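Local coordinates for GCN5-related N-acetyltransferase (Anabaena variabilis, PDB 2OZG), which binds coenzyme A and, as a GNAT-family enzyme, probably transfers acetyl groups to amines, possibly those of aminoglycosides, at residues C294-A299 against S354-L359; K342-L347 against E375-K380; F360-L365 against L379-I384. One frame throughout, in Å; residues are numbered along the deposited sequence.

Interaction 1. Residues C294-A299 against S354-L359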
# COMPACT_ATOMS: atom_id res chain seq x y z
N CYS A 294 -26.92 -13.96 -41.99
CA CYS A 294 -26.89 -15.20 -42.76
C CYS A 294 -25.50 -15.76 -42.89
O CYS A 294 -25.25 -16.92 -42.58
CB CYS A 294 -27.46 -15.01 -44.18
SG CYS A 294 -29.16 -14.46 -44.18
N LYS A 295 -24.58 -14.94 -43.37
CA LYS A 295 -23.23 -15.41 -43.58
C LYS A 295 -22.54 -15.80 -42.25
O LYS A 295 -21.81 -16.78 -42.20
CB LYS A 295 -22.42 -14.40 -44.35
CG LYS A 295 -22.96 -14.06 -45.74
CD LYS A 295 -22.90 -15.22 -46.73
N ALA A 296 -22.76 -15.05 -41.20
CA ALA A 296 -22.14 -15.36 -39.90
C ALA A 296 -22.60 -16.74 -39.40
O ALA A 296 -21.77 -17.58 -39.02
CB ALA A 296 -22.45 -14.32 -38.86
N LEU A 297 -23.90 -16.99 -39.46
CA LEU A 297 -24.48 -18.25 -39.03
C LEU A 297 -24.06 -19.44 -39.92
O LEU A 297 -23.81 -20.53 -39.40
CB LEU A 297 -26.00 -18.16 -38.96
CG LEU A 297 -26.48 -17.28 -37.81
CD1 LEU A 297 -27.98 -16.94 -37.95
CD2 LEU A 297 -26.16 -17.92 -36.46
N GLU A 298 -23.96 -19.21 -41.24
CA GLU A 298 -23.55 -20.27 -42.15
C GLU A 298 -22.06 -20.58 -42.08
O GLU A 298 -21.64 -21.68 -42.40
CB GLU A 298 -23.97 -19.95 -43.59
CG GLU A 298 -25.49 -19.93 -43.76
CD GLU A 298 -25.93 -19.78 -45.18
OE1 GLU A 298 -25.12 -19.23 -45.96
OE2 GLU A 298 -27.09 -20.23 -45.47
N ALA A 299 -21.25 -19.63 -41.63
CA ALA A 299 -19.82 -19.87 -41.55
C ALA A 299 -19.36 -20.58 -40.30
O ALA A 299 -18.31 -21.21 -40.30
CB ALA A 299 -19.09 -18.56 -41.69
N SER A 354 -24.03 -12.33 -28.49
CA SER A 354 -23.71 -13.05 -27.26
C SER A 354 -24.19 -14.48 -27.40
O SER A 354 -23.53 -15.37 -26.91
CB SER A 354 -24.32 -12.42 -26.06
OG SER A 354 -24.01 -11.04 -25.92
N LEU A 355 -25.32 -14.66 -28.09
CA LEU A 355 -25.86 -15.99 -28.34
C LEU A 355 -24.91 -16.80 -29.22
O LEU A 355 -24.58 -17.95 -28.92
CB LEU A 355 -27.21 -15.88 -29.05
CG LEU A 355 -27.91 -17.21 -29.41
CD1 LEU A 355 -28.30 -17.95 -28.17
CD2 LEU A 355 -29.10 -17.01 -30.31
N TYR A 356 -24.47 -16.16 -30.31
CA TYR A 356 -23.58 -16.77 -31.31
C TYR A 356 -22.29 -17.31 -30.77
O TYR A 356 -21.84 -18.39 -31.12
CB TYR A 356 -23.24 -15.71 -32.36
CG TYR A 356 -22.37 -16.13 -33.56
CD1 TYR A 356 -21.01 -16.10 -33.51
CD2 TYR A 356 -22.94 -16.45 -34.76
CE1 TYR A 356 -20.22 -16.41 -34.65
CE2 TYR A 356 -22.16 -16.81 -35.87
CZ TYR A 356 -20.81 -16.77 -35.81
OH TYR A 356 -20.06 -17.12 -36.94
N THR A 357 -21.67 -16.55 -29.88
CA THR A 357 -20.37 -16.95 -29.30
C THR A 357 -20.39 -17.91 -28.13
O THR A 357 -19.33 -18.39 -27.70
CB THR A 357 -19.63 -15.69 -28.79
OG1 THR A 357 -20.38 -15.10 -27.73
CG2 THR A 357 -19.45 -14.72 -29.91
N SER A 358 -21.58 -18.20 -27.62
CA SER A 358 -21.75 -19.04 -26.44
C SER A 358 -21.22 -18.42 -25.17
O SER A 358 -20.95 -19.12 -24.21
CB SER A 358 -21.08 -20.43 -26.59
OG SER A 358 -21.25 -20.86 -27.89
N LEU A 359 -21.08 -17.11 -25.11
CA LEU A 359 -20.66 -16.49 -23.86
C LEU A 359 -21.73 -16.73 -22.79
O LEU A 359 -21.42 -17.04 -21.62
CB LEU A 359 -20.47 -14.96 -24.06
CG LEU A 359 -20.01 -14.22 -22.81
CD1 LEU A 359 -18.70 -14.75 -22.28
CD2 LEU A 359 -19.92 -12.72 -23.06
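Tyr356, near the end of helix 349-357, reaches across to Ala296 and Leu297 in the short helix 293-299. Both helices belong to the alpha/beta domain related to the sterol carrier protein family. The contact is narrow, burying 135 Å² in all, but its three touching residues are buried.

The polar part is one bond. The phenol OH of Tyr356 donates to Ala296 O over 2.7 Å, and that oxygen lies in the plane of the ring, at its edge. Relative to the Ala296 carbonyl, the hydroxyl lies above its plane, 47° out of it, and so is not on a lone pair. A second, weak bond reaches the same acceptor from Ala299 N at 3.4 Å. Tyrosine suits the place because it combines a long flat hydrocarbon with a donor at its far end. With CG anti to the backbone N (chi1 -177°), the ring projects toward helix 293-299, bridging backbones whose nearest CA atoms, those of Leu297 and Tyr356, are 7.9 Å apart.

The rest is apolar. Ala296 CB meets Tyr356 CE2 at 3.9 Å, its short side chain letting the ring reach the carbonyl behind it. The branched Leu297 brings its CD2 methyl to the ring edge, near the ring plane, and the two side chains run past each other in opposite directions.

Around the ring, Arg300 makes a cation-pi contact and also binds Tyr356 O, while Trp72 packs edge-to-face, linking the contact to strand 58-72. Ser354 OG bonds Gln133 O and Thr357 OG1 bonds Ala134 O.

Helix 349-357 finishes in a Schellman motif: Ser358 takes a positive phi of 67°, and its N bonds back to Leu355 O at 3.3 Å.

Interaction 2. Residues K342-L347 against E375-K380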
# COMPACT_ATOMS: atom_id res chain seq x y z
N LYS A 342 -41.34 -18.16 -38.40
CA LYS A 342 -42.26 -17.64 -37.43
C LYS A 342 -41.68 -16.78 -36.33
O LYS A 342 -42.40 -16.39 -35.43
CB LYS A 342 -43.06 -18.80 -36.87
CG LYS A 342 -42.33 -19.81 -36.10
CD LYS A 342 -43.17 -21.09 -36.16
CE LYS A 342 -42.52 -22.23 -35.44
NZ LYS A 342 -43.46 -23.40 -35.51
N GLY A 343 -40.37 -16.52 -36.38
CA GLY A 343 -39.74 -15.64 -35.41
C GLY A 343 -40.12 -15.97 -33.97
O GLY A 343 -40.59 -15.11 -33.23
N GLU A 344 -39.84 -17.21 -33.60
CA GLU A 344 -40.07 -17.76 -32.28
C GLU A 344 -39.05 -17.26 -31.29
O GLU A 344 -39.27 -17.40 -30.10
CB GLU A 344 -40.06 -19.30 -32.31
CG GLU A 344 -38.74 -19.93 -32.83
CD GLU A 344 -38.76 -21.48 -33.09
OE1 GLU A 344 -39.73 -22.20 -32.74
OE2 GLU A 344 -37.75 -21.95 -33.67
N LEU A 345 -37.93 -16.75 -31.76
CA LEU A 345 -36.89 -16.24 -30.87
C LEU A 345 -36.49 -14.90 -31.39
O LEU A 345 -35.91 -14.80 -32.48
CB LEU A 345 -35.72 -17.20 -30.77
CG LEU A 345 -34.59 -16.83 -29.78
CD1 LEU A 345 -33.78 -18.06 -29.43
CD2 LEU A 345 -33.67 -15.77 -30.34
N GLN A 346 -36.82 -13.86 -30.61
CA GLN A 346 -36.61 -12.47 -31.01
C GLN A 346 -35.52 -11.81 -30.24
O GLN A 346 -35.46 -11.92 -29.02
CB GLN A 346 -37.87 -11.68 -30.73
CG GLN A 346 -39.11 -12.45 -31.21
CD GLN A 346 -40.27 -12.30 -30.21
OE1 GLN A 346 -40.51 -13.20 -29.39
NE2 GLN A 346 -40.92 -11.14 -30.21
N LEU A 347 -34.69 -11.06 -30.96
CA LEU A 347 -33.60 -10.38 -30.33
C LEU A 347 -33.05 -9.30 -31.25
O LEU A 347 -33.28 -9.26 -32.45
CB LEU A 347 -32.48 -11.38 -29.97
CG LEU A 347 -32.09 -12.46 -30.95
CD1 LEU A 347 -31.95 -12.05 -32.35
CD2 LEU A 347 -30.80 -13.14 -30.49
N GLU A 375 -40.35 -21.87 -25.01
CA GLU A 375 -39.49 -22.86 -24.40
C GLU A 375 -38.88 -23.80 -25.42
O GLU A 375 -37.77 -24.23 -25.26
CB GLU A 375 -40.25 -23.66 -23.35
CG GLU A 375 -40.60 -22.87 -22.08
CD GLU A 375 -40.95 -23.77 -20.86
N THR A 376 -39.61 -24.10 -26.49
CA THR A 376 -39.07 -24.96 -27.52
C THR A 376 -37.95 -24.26 -28.26
O THR A 376 -36.86 -24.83 -28.45
CB THR A 376 -40.18 -25.38 -28.50
OG1 THR A 376 -41.23 -25.95 -27.73
CG2 THR A 376 -39.64 -26.42 -29.46
N ALA A 377 -38.16 -23.01 -28.62
CA ALA A 377 -37.09 -22.28 -29.26
C ALA A 377 -35.92 -22.13 -28.30
O ALA A 377 -34.78 -22.23 -28.71
CB ALA A 377 -37.57 -20.95 -29.71
N LEU A 378 -36.16 -21.91 -27.02
CA LEU A 378 -35.04 -21.80 -26.06
C LEU A 378 -34.22 -23.08 -26.07
O LEU A 378 -33.01 -23.03 -26.03
CB LEU A 378 -35.52 -21.53 -24.63
CG LEU A 378 -36.04 -20.15 -24.20
CD1 LEU A 378 -36.37 -20.20 -22.74
CD2 LEU A 378 -35.00 -19.05 -24.44
N LEU A 379 -34.91 -24.23 -26.11
CA LEU A 379 -34.22 -25.51 -26.13
C LEU A 379 -33.41 -25.69 -27.41
O LEU A 379 -32.26 -26.10 -27.38
CB LEU A 379 -35.19 -26.68 -25.93
CG LEU A 379 -34.52 -28.06 -26.02
CD1 LEU A 379 -33.42 -28.18 -24.98
CD2 LEU A 379 -35.53 -29.18 -25.88
N LYS A 380 -34.02 -25.41 -28.55
CA LYS A 380 -33.33 -25.53 -29.81
C LYS A 380 -32.10 -24.62 -29.83
O LYS A 380 -31.00 -25.08 -30.15
CB LYS A 380 -34.29 -25.25 -30.97
CG LYS A 380 -35.38 -26.25 -31.04
CD LYS A 380 -36.24 -26.12 -32.30
CE LYS A 380 -36.96 -24.75 -32.40
NZ LYS A 380 -38.08 -24.80 -33.41
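Glu344 OE2 is gripped by two donors: Lys380 NZ, in a salt bridge of 2.9 Å, and the backbone N of His311. The lysine approaches on the syn lone pair of OE2, the side facing the other carboxylate oxygen, and also makes a weak bond from its NZ to Glu344 OE1 at 3.2 Å. Lys380 NZ has a further acceptor in Glu309 O, so both charged ends are tied to strand 308-315, which would restrict their rotation and probably favour the ionised forms.

The two side chains meet at about a right angle. Glu344 has CG wedged between its backbone N and carbonyl carbon (chi1 58°), then runs out straight. Lys380 is long enough to come round from one turn after Ala377, and a bend at chi3 (-61°) turns its end to the carboxylate.

Beside the salt bridge, Ala377 CB packs 3.5 Å from Glu344 CG and 4.3 Å from Leu345 CB. A lone methyl suits this spot, since the CA atoms of Glu344 and Ala377 are only 6.2 Å apart. Leu345 and Ala377 are buried; Leu310 also touches Ala377. The arrangement is a helix, 375-385, packed on the start of strand 345-348 in a mixed sheet, as in the alpha/beta fold of sterol carrier proteins.

Interaction 3. Residues F360-L365 against L379-I384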
# COMPACT_ATOMS: atom_id res chain seq x y z
N PHE A 360 -22.99 -16.45 -23.16
CA PHE A 360 -24.15 -16.69 -22.32
C PHE A 360 -25.10 -17.59 -23.03
O PHE A 360 -25.20 -17.56 -24.27
CB PHE A 360 -24.82 -15.34 -21.97
CG PHE A 360 -23.93 -14.46 -21.14
CD1 PHE A 360 -23.54 -14.88 -19.90
CD2 PHE A 360 -23.48 -13.25 -21.62
CE1 PHE A 360 -22.69 -14.07 -19.10
CE2 PHE A 360 -22.65 -12.46 -20.85
CZ PHE A 360 -22.25 -12.87 -19.61
N THR A 361 -25.79 -18.43 -22.24
CA THR A 361 -26.75 -19.38 -22.76
C THR A 361 -28.03 -18.68 -23.05
O THR A 361 -28.26 -17.56 -22.58
CB THR A 361 -27.10 -20.49 -21.74
OG1 THR A 361 -27.69 -19.90 -20.56
CG2 THR A 361 -25.88 -21.34 -21.39
N PRO A 362 -28.87 -19.28 -23.91
CA PRO A 362 -30.15 -18.69 -24.14
C PRO A 362 -30.92 -18.33 -22.90
O PRO A 362 -31.49 -17.24 -22.84
CB PRO A 362 -30.89 -19.74 -25.04
CG PRO A 362 -29.81 -20.32 -25.84
CD PRO A 362 -28.59 -20.39 -24.86
N ARG A 363 -30.94 -19.24 -21.93
CA ARG A 363 -31.61 -19.00 -20.66
C ARG A 363 -31.06 -17.75 -19.98
O ARG A 363 -31.82 -16.93 -19.47
CB ARG A 363 -31.35 -20.18 -19.72
CG ARG A 363 -32.22 -20.15 -18.49
CD ARG A 363 -31.77 -21.16 -17.45
NE ARG A 363 -30.43 -20.91 -16.91
CZ ARG A 363 -30.18 -20.17 -15.83
NH1 ARG A 363 -31.17 -19.59 -15.17
NH2 ARG A 363 -28.93 -20.01 -15.41
N GLN A 364 -29.74 -17.64 -19.95
CA GLN A 364 -29.07 -16.46 -19.37
C GLN A 364 -29.39 -15.17 -20.14
O GLN A 364 -29.51 -14.13 -19.56
CB GLN A 364 -27.55 -16.67 -19.34
CG GLN A 364 -27.10 -17.64 -18.21
CD GLN A 364 -25.66 -17.97 -18.28
OE1 GLN A 364 -25.11 -18.26 -19.38
NE2 GLN A 364 -25.00 -17.92 -17.12
N LEU A 365 -29.48 -15.26 -21.45
CA LEU A 365 -29.85 -14.10 -22.26
C LEU A 365 -31.35 -13.72 -22.08
O LEU A 365 -31.74 -12.53 -22.05
CB LEU A 365 -29.48 -14.37 -23.71
CG LEU A 365 -27.97 -14.48 -23.98
CD1 LEU A 365 -27.64 -15.03 -25.38
CD2 LEU A 365 -27.26 -13.10 -23.74
N LEU A 379 -34.91 -24.23 -26.11
CA LEU A 379 -34.22 -25.51 -26.13
C LEU A 379 -33.41 -25.69 -27.41
O LEU A 379 -32.26 -26.10 -27.38
CB LEU A 379 -35.19 -26.68 -25.93
CG LEU A 379 -34.52 -28.06 -26.02
CD1 LEU A 379 -33.42 -28.18 -24.98
CD2 LEU A 379 -35.53 -29.18 -25.88
N LYS A 380 -34.02 -25.41 -28.55
CA LYS A 380 -33.33 -25.53 -29.81
C LYS A 380 -32.10 -24.62 -29.83
O LYS A 380 -31.00 -25.08 -30.15
CB LYS A 380 -34.29 -25.25 -30.97
CG LYS A 380 -35.38 -26.25 -31.04
CD LYS A 380 -36.24 -26.12 -32.30
CE LYS A 380 -36.96 -24.75 -32.40
NZ LYS A 380 -38.08 -24.80 -33.41
N ALA A 381 -32.25 -23.37 -29.42
CA ALA A 381 -31.09 -22.47 -29.36
C ALA A 381 -30.00 -22.93 -28.39
O ALA A 381 -28.83 -22.73 -28.63
CB ALA A 381 -31.50 -21.12 -28.99
N THR A 382 -30.40 -23.55 -27.29
CA THR A 382 -29.41 -24.04 -26.34
C THR A 382 -28.60 -25.15 -26.97
O THR A 382 -27.39 -25.18 -26.83
CB THR A 382 -30.11 -24.55 -25.06
OG1 THR A 382 -30.85 -23.49 -24.50
CG2 THR A 382 -29.13 -25.05 -24.05
N GLN A 383 -29.28 -26.04 -27.69
CA GLN A 383 -28.62 -27.16 -28.33
C GLN A 383 -27.67 -26.66 -29.44
O GLN A 383 -26.52 -27.12 -29.54
CB GLN A 383 -29.68 -28.09 -28.95
CG GLN A 383 -30.56 -28.80 -27.90
CD GLN A 383 -31.74 -29.51 -28.52
OE1 GLN A 383 -32.15 -29.19 -29.63
NE2 GLN A 383 -32.33 -30.45 -27.78
N ILE A 384 -28.16 -25.72 -30.25
CA ILE A 384 -27.38 -25.16 -31.38
C ILE A 384 -26.11 -24.42 -30.97
O ILE A 384 -25.03 -24.61 -31.57
CB ILE A 384 -28.28 -24.20 -32.23
CG1 ILE A 384 -29.38 -25.00 -32.93
CG2 ILE A 384 -27.51 -23.43 -33.30
CD1 ILE A 384 -30.47 -24.16 -33.56
O HOH W 1 -30.15 -22.13 -22.22
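The ring of Pro362 presses against the backbone of another helix, with CG 3.6 Å from Thr382 N and 3.7 Å from Ala381 C. Packing this close is possible because the neighbouring side chains are small: Ala381 offers just its CB, 3.7 Å from Pro362 CG, and Thr382 puts OG1 beside the ring. No direct hydrogen bond joins the segments. Instead, one water accepts from Arg363 N at 3.0 Å and donates to Thr382 OG1 at 2.7 Å. That hydroxyl, anti to its own carbonyl carbon (chi1 -59°), also bonds Leu378 O, one turn back in its helix.

Proline fits the first position of helix 362-367, where the backbone N has no preceding turn of helix to bond to. The turn is closed by a capping box: Gln364 N bonds Thr361 OG1 at 3.1 Å, and Thr361 N bonds Gln364 OE1 at 2.9 Å, in the carbonyl plane and on a lone pair. Threonine thus serves as N-cap and glutamine returns the bond. Glu388 of the second subunit bonds Thr361 OG1 and forms a salt bridge with Arg363 NH2. On the inner side, Leu355 packs on Pro362, while Leu310 of strand 308-315 touches Ala381.

Overall arrangement
All three contacts lie in the sterol carrier protein-like domain, away from the coenzyme A site. Interactions 2 and 3 are closest, their centres about 9 Å apart on successive turns of helix 375-385, with Leu345 CD1 3.8 Å from Ala381 CB. Interaction 1 is about 12 Å from interaction 3 and 15 Å from interaction 2. Leu355 of helix 349-357 ties interaction 1 to the others, packing on Leu365 and Leu347. Along the chain the segments of interactions 1 and 2 alternate, interaction 3 follows interaction 1, and interactions 2 and 3 end on the same helix. Together they link four helices with strand 345-348; all three reach a second subunit, interaction 3 with most residues.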